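Local atomic coordinates of Nadp(h)-dependent ketose reductase (Bemisia argentifolii, PDB entry 1E3J), a protein that probably catalyses the NADPH-dependent reduction of fructose to sorbitol, as a zinc-containing ketose reductase (sorbitol dehydrogenase) of the silverleaf whitefly. Residues H159-A164 against K189-F194; V172-A177 against V183-A188. All blocks are in the same frame, centred on the assembly; numbering follows the deposited sequence.

Interaction 1: H159-A164 against K189-F194; sequences HACRRA and KAYGAF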
# COMPACT_ATOMS: atom_id res chain seq x y z
N HIS A 159 -10.40 0.84 13.62
CA HIS A 159 -10.24 -0.13 12.56
C HIS A 159 -10.89 0.38 11.28
O HIS A 159 -10.29 0.31 10.20
CB HIS A 159 -10.86 -1.46 12.94
CG HIS A 159 -10.59 -2.56 11.96
ND1 HIS A 159 -9.32 -2.84 11.49
CD2 HIS A 159 -11.41 -3.46 11.39
CE1 HIS A 159 -9.38 -3.88 10.68
NE2 HIS A 159 -10.64 -4.28 10.60
N ALA A 160 -12.11 0.92 11.40
CA ALA A 160 -12.78 1.44 10.21
C ALA A 160 -11.99 2.61 9.63
O ALA A 160 -11.84 2.71 8.41
CB ALA A 160 -14.20 1.86 10.53
N CYS A 161 -11.44 3.49 10.48
CA CYS A 161 -10.68 4.62 9.94
C CYS A 161 -9.41 4.16 9.22
O CYS A 161 -9.12 4.63 8.10
CB CYS A 161 -10.31 5.64 11.02
SG CYS A 161 -11.75 6.63 11.56
N ARG A 162 -8.68 3.24 9.84
CA ARG A 162 -7.46 2.75 9.24
C ARG A 162 -7.72 1.99 7.98
O ARG A 162 -7.00 2.14 7.03
CB ARG A 162 -6.65 1.91 10.22
CG ARG A 162 -6.20 2.69 11.45
CD ARG A 162 -5.51 1.77 12.44
NE ARG A 162 -4.14 1.47 12.04
CZ ARG A 162 -3.40 0.47 12.53
NH1 ARG A 162 -3.89 -0.36 13.45
NH2 ARG A 162 -2.15 0.35 12.14
N ARG A 163 -8.76 1.18 7.94
CA ARG A 163 -8.99 0.48 6.68
C ARG A 163 -9.35 1.48 5.57
O ARG A 163 -9.04 1.24 4.39
CB ARG A 163 -10.10 -0.57 6.80
CG ARG A 163 -9.65 -1.86 7.50
CD ARG A 163 -10.34 -3.07 6.86
NE ARG A 163 -9.75 -3.33 5.56
CZ ARG A 163 -10.40 -3.82 4.50
NH1 ARG A 163 -11.68 -4.10 4.57
NH2 ARG A 163 -9.73 -4.04 3.39
N ALA A 164 -9.99 2.60 5.92
CA ALA A 164 -10.35 3.57 4.90
C ALA A 164 -9.19 4.55 4.66
O ALA A 164 -9.26 5.37 3.78
CB ALA A 164 -11.60 4.35 5.32
N LYS A 189 -11.95 12.09 13.95
CA LYS A 189 -11.43 13.39 14.34
C LYS A 189 -10.03 13.18 14.89
O LYS A 189 -9.12 13.97 14.62
CB LYS A 189 -12.30 14.06 15.41
CG LYS A 189 -13.67 14.50 14.89
CD LYS A 189 -13.56 15.54 13.79
CE LYS A 189 -12.70 16.78 14.22
NZ LYS A 189 -12.37 17.63 13.00
N ALA A 190 -9.84 12.12 15.67
CA ALA A 190 -8.51 11.89 16.18
C ALA A 190 -7.52 11.68 15.00
O ALA A 190 -6.35 11.99 15.12
CB ALA A 190 -8.48 10.69 17.13
N TYR A 191 -8.00 11.18 13.86
CA TYR A 191 -7.07 10.99 12.75
C TYR A 191 -6.87 12.23 11.92
O TYR A 191 -6.19 12.17 10.89
CB TYR A 191 -7.50 9.84 11.83
CG TYR A 191 -6.92 8.55 12.26
CD1 TYR A 191 -5.55 8.29 12.05
CD2 TYR A 191 -7.69 7.60 12.93
CE1 TYR A 191 -4.96 7.11 12.51
CE2 TYR A 191 -7.10 6.41 13.39
CZ TYR A 191 -5.72 6.18 13.17
OH TYR A 191 -5.09 5.05 13.60
N GLY A 192 -7.48 13.34 12.32
CA GLY A 192 -7.27 14.56 11.58
C GLY A 192 -8.29 14.84 10.51
O GLY A 192 -8.14 15.80 9.74
N ALA A 193 -9.35 14.05 10.44
CA ALA A 193 -10.35 14.29 9.39
C ALA A 193 -11.33 15.40 9.71
O ALA A 193 -11.48 15.83 10.87
CB ALA A 193 -11.16 13.03 9.14
N PHE A 194 -12.03 15.83 8.67
CA PHE A 194 -13.12 16.79 8.81
C PHE A 194 -14.30 15.81 8.81
O PHE A 194 -14.39 14.97 7.91
CB PHE A 194 -13.21 17.68 7.59
CG PHE A 194 -14.37 18.63 7.62
CD1 PHE A 194 -15.62 18.24 7.13
CD2 PHE A 194 -14.22 19.95 8.12
CE1 PHE A 194 -16.71 19.14 7.12
CE2 PHE A 194 -15.27 20.85 8.12
CZ PHE A 194 -16.53 20.45 7.62
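C161, in the last turns of helix 151-164, and Y191, just past the end of helix 179-190, make the closest backbone approach, with their CA atoms 7.8 Å apart. The contact rests on the tyrosine, whose CB points toward the other helix and whose ring extends across to it. On the way it meets C161, whose CB lies 3.8 Å from Y191 CD2, with CE2 slightly farther off. At its far end the hydroxyl reaches the aliphatic part of R162: Y191 OH is 3.4 Å from R162 CG, and CD is almost as near. With CG anti to its carbonyl carbon (chi1 -62°) and a bend at chi3, the arginine chain runs past the phenol before turning to its own polar partner. The guanidinium and ring planes are nearly parallel (13°), but the guanidinium lies well beyond the hydroxyl, so it is chiefly CG and CD of the arginine that meet the phenol. No hydrogen bond links the segments; R162 NH1 instead forms a salt bridge with D300. Behind the tyrosine, G192 adopts positive phi and closes the helix in a Schellman motif, its N bonding K189 O at 2.9 Å. K189 NZ curls over this turn to A193 O and also pairs with D214. Helix 301-309 packs on Y191 through I303 and M307, L168 of the second subunit packs on the same residue, and beyond A193 the chain enters strand 194-199 beside strand 171-175.

Interaction 2: V172-A177 against V183-A188; sequences VLVIGA and VSVLAA. With PO4 (phosphate ion), chain D.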
# COMPACT_ATOMS: atom_id res chain seq x y z
N VAL A 172 -14.91 12.93 6.13
CA VAL A 172 -15.62 11.74 6.50
C VAL A 172 -17.07 12.02 6.83
O VAL A 172 -17.38 12.94 7.59
CB VAL A 172 -15.00 11.08 7.79
CG1 VAL A 172 -15.80 9.83 8.15
CG2 VAL A 172 -13.49 10.71 7.59
N LEU A 173 -17.94 11.19 6.28
CA LEU A 173 -19.34 11.28 6.56
C LEU A 173 -19.72 10.06 7.38
O LEU A 173 -19.59 8.92 6.93
CB LEU A 173 -20.16 11.26 5.26
CG LEU A 173 -21.64 10.93 5.49
CD1 LEU A 173 -22.31 12.06 6.26
CD2 LEU A 173 -22.32 10.72 4.17
N VAL A 174 -20.18 10.27 8.59
CA VAL A 174 -20.61 9.14 9.39
C VAL A 174 -22.13 9.13 9.39
O VAL A 174 -22.77 10.10 9.83
CB VAL A 174 -20.14 9.29 10.82
CG1 VAL A 174 -20.61 8.12 11.62
CG2 VAL A 174 -18.62 9.45 10.83
N ILE A 175 -22.71 8.06 8.87
CA ILE A 175 -24.16 7.92 8.86
C ILE A 175 -24.60 7.17 10.13
O ILE A 175 -24.25 6.00 10.34
CB ILE A 175 -24.61 7.17 7.63
CG1 ILE A 175 -24.15 7.94 6.39
CG2 ILE A 175 -26.13 7.00 7.66
CD1 ILE A 175 -24.27 7.17 5.08
N GLY A 176 -25.35 7.86 10.98
CA GLY A 176 -25.82 7.27 12.23
C GLY A 176 -25.08 7.86 13.43
O GLY A 176 -23.89 8.21 13.34
N ALA A 177 -25.76 8.01 14.56
CA ALA A 177 -25.14 8.56 15.74
C ALA A 177 -25.37 7.68 16.96
O ALA A 177 -25.41 8.17 18.08
CB ALA A 177 -25.64 9.97 16.01
N VAL A 183 -18.20 6.47 18.02
CA VAL A 183 -16.75 6.18 18.09
C VAL A 183 -16.09 6.49 16.73
O VAL A 183 -14.95 6.95 16.70
CB VAL A 183 -16.42 4.73 18.56
CG1 VAL A 183 -16.87 4.56 19.98
CG2 VAL A 183 -17.08 3.68 17.71
N SER A 184 -16.81 6.30 15.62
CA SER A 184 -16.26 6.65 14.31
C SER A 184 -15.98 8.15 14.25
O SER A 184 -15.01 8.57 13.62
CB SER A 184 -17.22 6.30 13.19
OG SER A 184 -17.35 4.90 13.09
N VAL A 185 -16.82 8.96 14.90
CA VAL A 185 -16.59 10.41 14.88
C VAL A 185 -15.33 10.70 15.65
O VAL A 185 -14.43 11.44 15.17
CB VAL A 185 -17.77 11.21 15.50
CG1 VAL A 185 -17.34 12.66 15.81
CG2 VAL A 185 -18.97 11.23 14.53
N LEU A 186 -15.25 10.12 16.83
CA LEU A 186 -14.08 10.28 17.70
C LEU A 186 -12.77 9.81 16.99
O LEU A 186 -11.78 10.56 16.95
CB LEU A 186 -14.29 9.49 19.00
CG LEU A 186 -15.40 10.04 19.94
CD1 LEU A 186 -15.71 9.06 21.04
CD2 LEU A 186 -14.91 11.36 20.55
N ALA A 187 -12.78 8.60 16.42
CA ALA A 187 -11.59 8.09 15.75
C ALA A 187 -11.23 8.95 14.53
O ALA A 187 -10.09 9.32 14.35
CB ALA A 187 -11.81 6.60 15.31
N ALA A 188 -12.22 9.30 13.73
CA ALA A 188 -11.98 10.09 12.54
C ALA A 188 -11.43 11.48 12.89
O ALA A 188 -10.51 11.99 12.20
CB ALA A 188 -13.25 10.19 11.73
P PO4 D . -29.84 7.47 14.68
O1 PO4 D . -30.68 6.35 15.15
O2 PO4 D . -30.39 8.75 15.19
O3 PO4 D . -28.46 7.31 15.19
O4 PO4 D . -29.83 7.49 13.19
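V172 and V174 meet S184, V185 and A188 without any flat side chain, so no ring or amide has a face or edge to offer here; what packs is the branched, aliphatic side of strand 171-175 against one side of helix 179-190. The two axes are 9.1 Å apart and run nearly antiparallel, at 166°, as expected when a strand turns back into the helix of a Rossmann beta-alpha-beta unit. V174 is the centre of the contact. Its CG2, anti to the carbonyl carbon, comes within 4.1 Å of V185 CG2, the two side chains crossing at about a right angle. Both V174 methyls also straddle S184, with CG1 4.2 Å from S184 CB, so the serine presents carbon to the strand while its OG bonds back to I180 O within the helix. Nearer the start of the strand, V172 CG2 rests on A188 CB at 4.2 Å. At the other end the chain leaves the sheet through G176, whose positive phi (108°) suits glycine, in what looks like the GxGxxG turn of a dinucleotide-binding domain. There A177 N donates a nearly straight hydrogen bond of 2.9 Å to O3 of a phosphate ion, which R200 N, S201 N and R204 NH2 also hold. The ion probably came from the crystallisation liquor, but its place beside this turn and the end of strand 194-199 is consistent with the site for the extra phosphate of NADP(H). The chemistry is thus divided: buried methyl and methylene contacts set the spacing, and no hydrogen bond crosses from strand to helix, whereas at the turn a backbone N-H meets an anion.

Both contacts use helix 179-190, interaction 2 through its body and interaction 1 through the residue just past its C-terminal end. Interaction 2 lies wholly in the core, joining the helix to strand 171-175 by small aliphatic groups alone; interaction 1 is only partly buried and brings an aromatic ring and a charged chain to a place where another subunit comes close. Their centres are 9 Å apart and they meet directly: A193 N is 2.9 Å from A188 O, and F194 O is 2.8 Å from V172 N, both probable hydrogen bonds. C161 SG also packs near A188 N. Together they bracket the helix between helix 151-164 and the first strand of the nucleotide-binding sheet.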